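Local atomic coordinates of geranyltranstransferase (Stenotrophomonas maltophilia, PDB entry 7LBJ), a protein that probably makes prenyl diphosphates by head-to-tail condensation with isopentenyl diphosphate, as a magnesium-dependent member of the FPP/GGPP synthase family. Residues A[37-41]-A[113-117]; A[62-66]-A[284-288]; A[211-215]-A[277-281]. All coordinates share one frame; numbering follows the deposited sequence.

Contact 1. Residues A[37-41]-A[113-117]; sequences PQRLH and FDEAT
R39 and D114 form a salt bridge between the first turns of two helices, 38-46 and 115-134, of the all-helical trans-prenyltransferase fold. D114 occupies the N-cap position of the second helix, so a single carboxylate serves both as cap and as ionic partner.

The charged interaction is side-on and converges on one oxygen. R39 NE donates to D114 OD2 at 3.2 Å. R39 NH2 makes the straighter bond to D114 OD2, at 3.0 Å. OD2 lies close to the guanidinium plane, whereas both nitrogens approach it from the same face of the carboxylate, well out of its plane. R39 spans the gap because its chain is extended from CG to NE, with CG anti to the backbone N (chi1 -163°).

The capping bonds use the other oxygen. T117 N points at D114 OD1 over 2.8 Å in a nearly straight bond (170°), and T117 OG1 donates to the same atom from above the carboxylate plane. With each oxygen taking two donors, the carboxylate has little freedom to rotate; four donors and the start of the helix would be expected to favour the ionised carboxylate of D114.

Nonpolar contacts flank the bridge. F113 and R39 run past each other in opposite directions; F113 CB lies over one guanidinium face, with ring and guanidinium planes 66° apart. F113 and T117 also touch A43 one turn further along helix 38-46, while L40 packs on A164 of the second subunit, placing the contact beside the dimer interface. T117 crosses the arginine chain at about a right angle, and its CG2 sits 3.8 Å from R39 O.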
loop_
_atom_site.group_PDB
_atom_site.type_symbol
_atom_site.label_atom_id
_atom_site.label_comp_id
_atom_site.label_asym_id
_atom_site.label_seq_id
_atom_site.Cartn_x
_atom_site.Cartn_y
_atom_site.Cartn_z
ATOM N N PRO A 37 2.349 0.686 18.826
ATOM C CA PRO A 37 1.544 1.871 19.151
ATOM C C PRO A 37 0.055 1.525 19.260
ATOM O O PRO A 37 -0.563 1.089 18.284
ATOM C CB PRO A 37 1.820 2.810 17.976
ATOM C CG PRO A 37 2.071 1.879 16.831
ATOM C CD PRO A 37 2.823 0.715 17.435
ATOM N N GLN A 38 -0.505 1.705 20.459
ATOM C CA GLN A 38 -1.859 1.226 20.703
ATOM C C GLN A 38 -2.884 1.988 19.879
ATOM O O GLN A 38 -3.822 1.390 19.340
ATOM C CB GLN A 38 -2.179 1.333 22.186
ATOM C CG GLN A 38 -1.107 0.708 23.022
ATOM C CD GLN A 38 -1.482 0.672 24.479
ATOM O OE1 GLN A 38 -2.267 1.497 24.950
ATOM N NE2 GLN A 38 -0.934 -0.295 25.206
ATOM N N ARG A 39 -2.729 3.303 19.766
ATOM C CA ARG A 39 -3.735 4.097 19.075
ATOM C C ARG A 39 -3.832 3.704 17.605
ATOM O O ARG A 39 -4.936 3.575 17.052
ATOM C CB ARG A 39 -3.394 5.571 19.243
ATOM C CG ARG A 39 -4.487 6.527 18.959
ATOM C CD ARG A 39 -4.073 7.891 19.467
ATOM N NE ARG A 39 -5.007 8.922 19.045
ATOM C CZ ARG A 39 -6.192 9.130 19.598
ATOM N NH1 ARG A 39 -6.622 8.397 20.616
ATOM N NH2 ARG A 39 -6.972 10.090 19.113
ATOM N N LEU A 40 -2.681 3.495 16.955
ATOM C CA LEU A 40 -2.687 3.033 15.570
ATOM C C LEU A 40 -3.388 1.685 15.437
ATOM O O LEU A 40 -4.199 1.477 14.526
ATOM C CB LEU A 40 -1.255 2.938 15.047
ATOM C CG LEU A 40 -1.167 2.360 13.638
ATOM C CD1 LEU A 40 -1.762 3.343 12.636
ATOM C CD2 LEU A 40 0.283 2.017 13.286
ATOM N N HIS A 41 -3.049 0.737 16.309
ATOM C CA HIS A 41 -3.653 -0.587 16.206
ATOM C C HIS A 41 -5.143 -0.536 16.480
ATOM O O HIS A 41 -5.917 -1.213 15.802
ATOM C CB HIS A 41 -2.974 -1.548 17.172
ATOM C CG HIS A 41 -1.537 -1.769 16.850
ATOM N ND1 HIS A 41 -0.592 -2.080 17.807
ATOM C CD2 HIS A 41 -0.878 -1.706 15.671
ATOM C CE1 HIS A 41 0.585 -2.220 17.225
ATOM N NE2 HIS A 41 0.441 -1.988 15.931
ATOM N N PHE A 113 -10.694 8.985 16.499
ATOM C CA PHE A 113 -9.307 9.132 16.904
ATOM C C PHE A 113 -8.885 10.547 16.553
ATOM O O PHE A 113 -9.271 11.497 17.247
ATOM C CB PHE A 113 -8.453 8.023 16.266
ATOM C CG PHE A 113 -8.830 6.641 16.749
ATOM C CD1 PHE A 113 -9.878 5.947 16.154
ATOM C CD2 PHE A 113 -8.182 6.067 17.832
ATOM C CE1 PHE A 113 -10.252 4.686 16.616
ATOM C CE2 PHE A 113 -8.554 4.804 18.296
ATOM C CZ PHE A 113 -9.584 4.122 17.688
ATOM N N ASP A 114 -8.094 10.737 15.496
ATOM C CA ASP A 114 -7.743 12.055 14.978
ATOM C C ASP A 114 -7.284 11.845 13.544
ATOM O O ASP A 114 -7.173 10.710 13.075
ATOM C CB ASP A 114 -6.670 12.746 15.829
ATOM C CG ASP A 114 -5.468 11.859 16.075
ATOM O OD1 ASP A 114 -4.795 11.484 15.104
ATOM O OD2 ASP A 114 -5.199 11.527 17.243
ATOM N N GLU A 115 -7.043 12.946 12.831
ATOM C CA GLU A 115 -6.721 12.791 11.412
ATOM C C GLU A 115 -5.394 12.072 11.206
ATOM O O GLU A 115 -5.267 11.248 10.291
ATOM C CB GLU A 115 -6.712 14.152 10.714
ATOM C CG GLU A 115 -8.108 14.728 10.557
ATOM C CD GLU A 115 -8.077 16.165 10.088
ATOM O OE1 GLU A 115 -7.370 16.446 9.104
ATOM O OE2 GLU A 115 -8.752 17.004 10.714
ATOM N N ALA A 116 -4.379 12.374 12.025
ATOM C CA ALA A 116 -3.077 11.736 11.811
ATOM C C ALA A 116 -3.178 10.228 11.997
ATOM O O ALA A 116 -2.630 9.449 11.205
ATOM C CB ALA A 116 -2.029 12.317 12.770
ATOM N N THR A 117 -3.860 9.806 13.065
ATOM C CA THR A 117 -4.080 8.385 13.306
ATOM C C THR A 117 -4.832 7.737 12.148
ATOM O O THR A 117 -4.515 6.617 11.745
ATOM C CB THR A 117 -4.852 8.202 14.616
ATOM O OG1 THR A 117 -4.098 8.762 15.696
ATOM C CG2 THR A 117 -5.108 6.730 14.873
#

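Contact 2. Residues A[62-66]-A[284-288]; sequences ASGHL and EADAL
A62 and A287 bring their helices together with CA atoms 5.4 Å apart, and L66 and E284 close the other end at 5.0 Å between CA atoms; with A62 paired to A287 and L66 to E284, the two backbones run antiparallel. In the all-helical prenyltransferase fold this joins the C-terminal part of helix 55-65 to the start of helix 286-297.

At the first end the methyl groups of A62 and A287 meet at 3.8 Å between their CB atoms; with only methyl groups between them, the backbones can come this close. W18 of helix 11-29 touches both alanines. L288 crosses L66 at about a right angle and divides its two branches: CD2 reaches A62 CB, while CD1 meets CD1 of L66 at 3.7 Å. L66 likewise uses both methyls, its CD2 lying 3.5 Å from A285 CB. With CG beside the backbone N (chi1 -80°), the L66 side chain is carried across to A285 and L288; L212 of helix 206-233 and Y281 pack against it as well.

At the E284 end, that residue offers its aliphatic part, CG lying 3.6 Å from L66 O. Its chain bends at chi2 (-82°), and its carboxylate turns back to the preceding turn of chain, where OE2 is bonded to G282 N. The H65 ring approaches E284 O through CD2.

The polar link is made by a water bound between the backbones. It gives one hydrogen to A62 O and the other to E284 O, thereby supplying partners to two carbonyls, one in helix 55-65 and one just before helix 286-297. Its third bond is received from the peptide of helix 286-297, L288 N to the water oxygen at 3.0 Å.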
loop_
_atom_site.group_PDB
_atom_site.type_symbol
_atom_site.label_atom_id
_atom_site.label_comp_id
_atom_site.label_asym_id
_atom_site.label_seq_id
_atom_site.Cartn_x
_atom_site.Cartn_y
_atom_site.Cartn_z
ATOM N N ALA A 62 -16.951 -16.868 -2.957
ATOM C CA ALA A 62 -17.969 -17.398 -3.865
ATOM C C ALA A 62 -17.348 -17.772 -5.199
ATOM O O ALA A 62 -17.753 -18.754 -5.834
ATOM C CB ALA A 62 -19.088 -16.373 -4.081
ATOM N N SER A 63 -16.366 -16.993 -5.641
ATOM C CA SER A 63 -15.647 -17.324 -6.866
ATOM C C SER A 63 -14.826 -18.594 -6.678
ATOM O O SER A 63 -14.844 -19.490 -7.530
ATOM C CB SER A 63 -14.757 -16.148 -7.276
ATOM O OG SER A 63 -14.105 -16.379 -8.513
ATOM N N GLY A 64 -14.095 -18.685 -5.565
ATOM C CA GLY A 64 -13.371 -19.915 -5.295
ATOM C C GLY A 64 -14.310 -21.094 -5.171
ATOM O O GLY A 64 -13.959 -22.223 -5.538
ATOM N N HIS A 65 -15.527 -20.841 -4.674
ATOM C CA HIS A 65 -16.497 -21.909 -4.449
ATOM C C HIS A 65 -16.907 -22.577 -5.755
ATOM O O HIS A 65 -17.252 -23.772 -5.764
ATOM C CB HIS A 65 -17.714 -21.325 -3.715
ATOM C CG HIS A 65 -18.737 -22.339 -3.312
ATOM N ND1 HIS A 65 -18.521 -23.252 -2.304
ATOM C CD2 HIS A 65 -19.991 -22.572 -3.771
ATOM C CE1 HIS A 65 -19.597 -24.009 -2.161
ATOM N NE2 HIS A 65 -20.505 -23.616 -3.039
ATOM N N LEU A 66 -16.888 -21.825 -6.864
ATOM C CA LEU A 66 -17.193 -22.389 -8.176
ATOM C C LEU A 66 -16.332 -23.598 -8.493
ATOM O O LEU A 66 -16.761 -24.500 -9.219
ATOM C CB LEU A 66 -16.946 -21.354 -9.268
ATOM C CG LEU A 66 -17.908 -20.249 -9.635
ATOM C CD1 LEU A 66 -17.216 -19.426 -10.738
ATOM C CD2 LEU A 66 -19.193 -20.865 -10.147
ATOM N N GLU A 284 -22.979 -24.849 -7.980
ATOM C CA GLU A 284 -21.748 -24.252 -7.490
ATOM C C GLU A 284 -21.700 -22.751 -7.748
ATOM O O GLU A 284 -20.965 -22.047 -7.052
ATOM C CB GLU A 284 -20.531 -24.948 -8.117
ATOM C CG GLU A 284 -20.319 -24.682 -9.626
ATOM C CD GLU A 284 -21.161 -25.557 -10.565
ATOM O OE1 GLU A 284 -22.038 -26.309 -10.095
ATOM O OE2 GLU A 284 -20.948 -25.478 -11.797
ATOM N N ALA A 285 -22.468 -22.238 -8.711
ATOM C CA ALA A 285 -22.518 -20.799 -8.950
ATOM C C ALA A 285 -23.631 -20.091 -8.180
ATOM O O ALA A 285 -23.792 -18.877 -8.352
ATOM C CB ALA A 285 -22.683 -20.501 -10.446
ATOM N N ASP A 286 -24.393 -20.803 -7.334
ATOM C CA ASP A 286 -25.503 -20.151 -6.641
ATOM C C ASP A 286 -25.035 -19.039 -5.711
ATOM O O ASP A 286 -25.757 -18.050 -5.526
ATOM C CB ASP A 286 -26.339 -21.176 -5.861
ATOM C CG ASP A 286 -27.360 -21.888 -6.739
ATOM O OD1 ASP A 286 -27.565 -21.457 -7.894
ATOM O OD2 ASP A 286 -27.970 -22.869 -6.276
ATOM N N ALA A 287 -23.851 -19.177 -5.097
ATOM C CA ALA A 287 -23.352 -18.110 -4.235
ATOM C C ALA A 287 -23.062 -16.849 -5.048
ATOM O O ALA A 287 -23.495 -15.748 -4.680
ATOM C CB ALA A 287 -22.105 -18.572 -3.478
ATOM N N LEU A 288 -22.351 -16.985 -6.167
ATOM C CA LEU A 288 -22.129 -15.818 -7.021
ATOM C C LEU A 288 -23.453 -15.245 -7.507
ATOM O O LEU A 288 -23.637 -14.022 -7.531
ATOM C CB LEU A 288 -21.243 -16.176 -8.217
ATOM C CG LEU A 288 -19.733 -16.173 -8.018
ATOM C CD1 LEU A 288 -19.057 -16.551 -9.323
ATOM C CD2 LEU A 288 -19.255 -14.798 -7.554
HETATM O O HOH W 1 -20.469 -19.361 -6.480
#

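Contact 3. Residues A[211-215]-A[277-281]; sequences QLDSF and ILARY. With EDO (1,2-ethanediol), chain F.
Q211 opens the contact by reaching Y281 with its amide oxygen: Y281 OH donates to Q211 OE1 at 2.5 Å, short enough for the exact length to be doubtful. The two side chains come from opposite directions, and OE1 arrives at the edge of the phenol ring, near its plane, while the amide itself is turned 67° from that plane. CG of Q211 stands anti to the backbone N (chi1 174°) and the chain continues extended, which carries the amide past I277; on the way, Q211 CG passes I277 CG2, and that methyl also lies 3.6 Å from Q211 O.

L212 follows on the inner side of helix 206-233. Its CD2 meets CD2 of L278 at 4.0 Å, the two leucines crossing at about a right angle, and L66 and V195 also pack on L212.

D213 does not meet 277-281; its OD2 accepts from O2 of a 1,2-ethanediol, probably carried over from crystallisation, and is also salt-bridged to R192. In the conformer given, S214 OG makes a weak bond to the other end of the diol.

F215 completes the turn. I277 CD1 rests against its backbone, 3.7 Å from F215 CA. L278 CD1 lies over one face of the ring, 4.0 Å from the centroid and 27° off the normal, a CH-pi contact. L288 and A292 of helix 286-297 also pack on the F215 side chain.

The loop after helix 260-277 turns through a type I beta turn from L278 to Y281, which places the leucine against the hydrophobic side of helix 206-233 and the phenol by Q211. The hydroxyl probably donates to Q211 while bonded to Q208 NE2, so two glutamines of one helix would fix it, combining directional polar anchorage with apolar packing.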
loop_
_atom_site.group_PDB
_atom_site.type_symbol
_atom_site.label_atom_id
_atom_site.label_comp_id
_atom_site.label_asym_id
_atom_site.label_seq_id
_atom_site.Cartn_x
_atom_site.Cartn_y
_atom_site.Cartn_z
ATOM N N GLN A 211 -14.569 -14.905 -18.534
ATOM C CA GLN A 211 -16.017 -14.983 -18.353
ATOM C C GLN A 211 -16.439 -14.409 -16.995
ATOM O O GLN A 211 -17.380 -13.604 -16.900
ATOM C CB GLN A 211 -16.434 -16.444 -18.503
ATOM C CG GLN A 211 -17.886 -16.760 -18.199
ATOM C CD GLN A 211 -18.070 -18.266 -18.130
ATOM O OE1 GLN A 211 -17.661 -18.893 -17.163
ATOM N NE2 GLN A 211 -18.610 -18.856 -19.183
ATOM N N LEU A 212 -15.751 -14.817 -15.928
ATOM C CA LEU A 212 -16.066 -14.305 -14.596
ATOM C C LEU A 212 -15.772 -12.820 -14.484
ATOM O O LEU A 212 -16.440 -12.107 -13.721
ATOM C CB LEU A 212 -15.271 -15.065 -13.533
ATOM C CG LEU A 212 -15.674 -16.528 -13.483
ATOM C CD1 LEU A 212 -14.836 -17.296 -12.487
ATOM C CD2 LEU A 212 -17.188 -16.663 -13.154
ATOM N N ASP A 213 -14.775 -12.336 -15.217
ATOM C CA ASP A 213 -14.496 -10.908 -15.201
ATOM C C ASP A 213 -15.648 -10.127 -15.805
ATOM O O ASP A 213 -15.983 -9.038 -15.326
ATOM C CB ASP A 213 -13.200 -10.620 -15.944
ATOM C CG ASP A 213 -12.733 -9.195 -15.749
ATOM O OD1 ASP A 213 -12.559 -8.785 -14.585
ATOM O OD2 ASP A 213 -12.535 -8.485 -16.754
ATOM N N SER A 214 -16.281 -10.672 -16.852
ATOM C CA SER A 214 -17.443 -10.025 -17.452
ATOM C C SER A 214 -18.591 -9.939 -16.452
ATOM O O SER A 214 -19.305 -8.930 -16.369
ATOM C CB SER A 214 -17.852 -10.819 -18.695
ATOM O OG SER A 214 -18.927 -10.233 -19.381
ATOM N N PHE A 215 -18.790 -11.006 -15.691
ATOM C CA PHE A 215 -19.791 -10.979 -14.626
ATOM C C PHE A 215 -19.435 -9.925 -13.578
ATOM O O PHE A 215 -20.282 -9.124 -13.156
ATOM C CB PHE A 215 -19.879 -12.375 -14.000
ATOM C CG PHE A 215 -20.643 -12.433 -12.681
ATOM C CD1 PHE A 215 -22.020 -12.593 -12.665
ATOM C CD2 PHE A 215 -19.968 -12.345 -11.475
ATOM C CE1 PHE A 215 -22.713 -12.663 -11.451
ATOM C CE2 PHE A 215 -20.645 -12.422 -10.265
ATOM C CZ PHE A 215 -22.023 -12.578 -10.251
ATOM N N ILE A 277 -24.652 -14.672 -17.778
ATOM C CA ILE A 277 -23.239 -15.050 -17.893
ATOM C C ILE A 277 -22.982 -16.358 -17.166
ATOM O O ILE A 277 -22.172 -17.179 -17.613
ATOM C CB ILE A 277 -22.319 -13.930 -17.372
ATOM C CG1 ILE A 277 -22.454 -12.686 -18.253
ATOM C CG2 ILE A 277 -20.824 -14.378 -17.355
ATOM C CD1 ILE A 277 -21.959 -11.413 -17.572
ATOM N N LEU A 278 -23.683 -16.587 -16.052
ATOM C CA LEU A 278 -23.481 -17.786 -15.247
ATOM C C LEU A 278 -24.482 -18.892 -15.552
ATOM O O LEU A 278 -24.533 -19.884 -14.815
ATOM C CB LEU A 278 -23.561 -17.446 -13.753
ATOM C CG LEU A 278 -22.623 -16.367 -13.218
ATOM C CD1 LEU A 278 -22.723 -16.253 -11.693
ATOM C CD2 LEU A 278 -21.179 -16.633 -13.656
ATOM N N ALA A 279 -25.279 -18.753 -16.611
ATOM C CA ALA A 279 -26.446 -19.619 -16.756
ATOM C C ALA A 279 -26.078 -21.092 -16.933
ATOM O O ALA A 279 -26.886 -21.966 -16.605
ATOM C CB ALA A 279 -27.310 -19.141 -17.931
ATOM N N ARG A 280 -24.879 -21.399 -17.416
ATOM C CA ARG A 280 -24.569 -22.794 -17.693
ATOM C C ARG A 280 -24.021 -23.543 -16.486
ATOM O O ARG A 280 -23.918 -24.775 -16.540
ATOM C CB ARG A 280 -23.583 -22.891 -18.856
ATOM C CG ARG A 280 -24.223 -22.570 -20.207
ATOM C CD ARG A 280 -23.167 -22.521 -21.283
ATOM N NE ARG A 280 -23.716 -22.184 -22.589
ATOM C CZ ARG A 280 -22.997 -21.682 -23.584
ATOM N NH1 ARG A 280 -21.716 -21.388 -23.424
ATOM N NH2 ARG A 280 -23.574 -21.479 -24.767
ATOM N N TYR A 281 -23.686 -22.841 -15.407
ATOM C CA TYR A 281 -23.163 -23.481 -14.211
ATOM C C TYR A 281 -24.277 -24.179 -13.441
ATOM O O TYR A 281 -25.460 -23.845 -13.558
ATOM C CB TYR A 281 -22.505 -22.459 -13.289
ATOM C CG TYR A 281 -21.182 -21.893 -13.778
ATOM C CD1 TYR A 281 -21.149 -20.776 -14.607
ATOM C CD2 TYR A 281 -19.964 -22.452 -13.382
ATOM C CE1 TYR A 281 -19.954 -20.250 -15.057
ATOM C CE2 TYR A 281 -18.759 -21.919 -13.818
ATOM C CZ TYR A 281 -18.766 -20.820 -14.655
ATOM O OH TYR A 281 -17.582 -20.274 -15.105
HETATM C C1 EDO F . -15.575 -7.247 -20.121
HETATM O O1 EDO F . -16.657 -8.199 -20.155
HETATM C C2 EDO F . -14.884 -7.307 -18.773
HETATM O O2 EDO F . -13.888 -8.334 -18.860
#

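How the contacts relate
From the N terminus, helix 38-46 enters contact 1 first, and helix 55-65 opens contact 2 soon after. Contact 1 then closes at 113-117, so the two cross along the chain, although their centres lie 38 Å apart on opposite sides of the chain's centre. Contact 3 opens at 211-215 and closes at 277-281, wholly within the long span that contact 2 completes at 284-288. Contacts 2 and 3 adjoin, with centres 11 Å apart: L66 CD1 meets L212 CD1 at 3.6 Å, and L288 O approaches F215 CZ at 3.5 Å. Together they tie helices 55-65, 206-233 and 286-297 to the 277-281 turn, while contact 1 joins helices 38-46 and 115-134 near the second subunit.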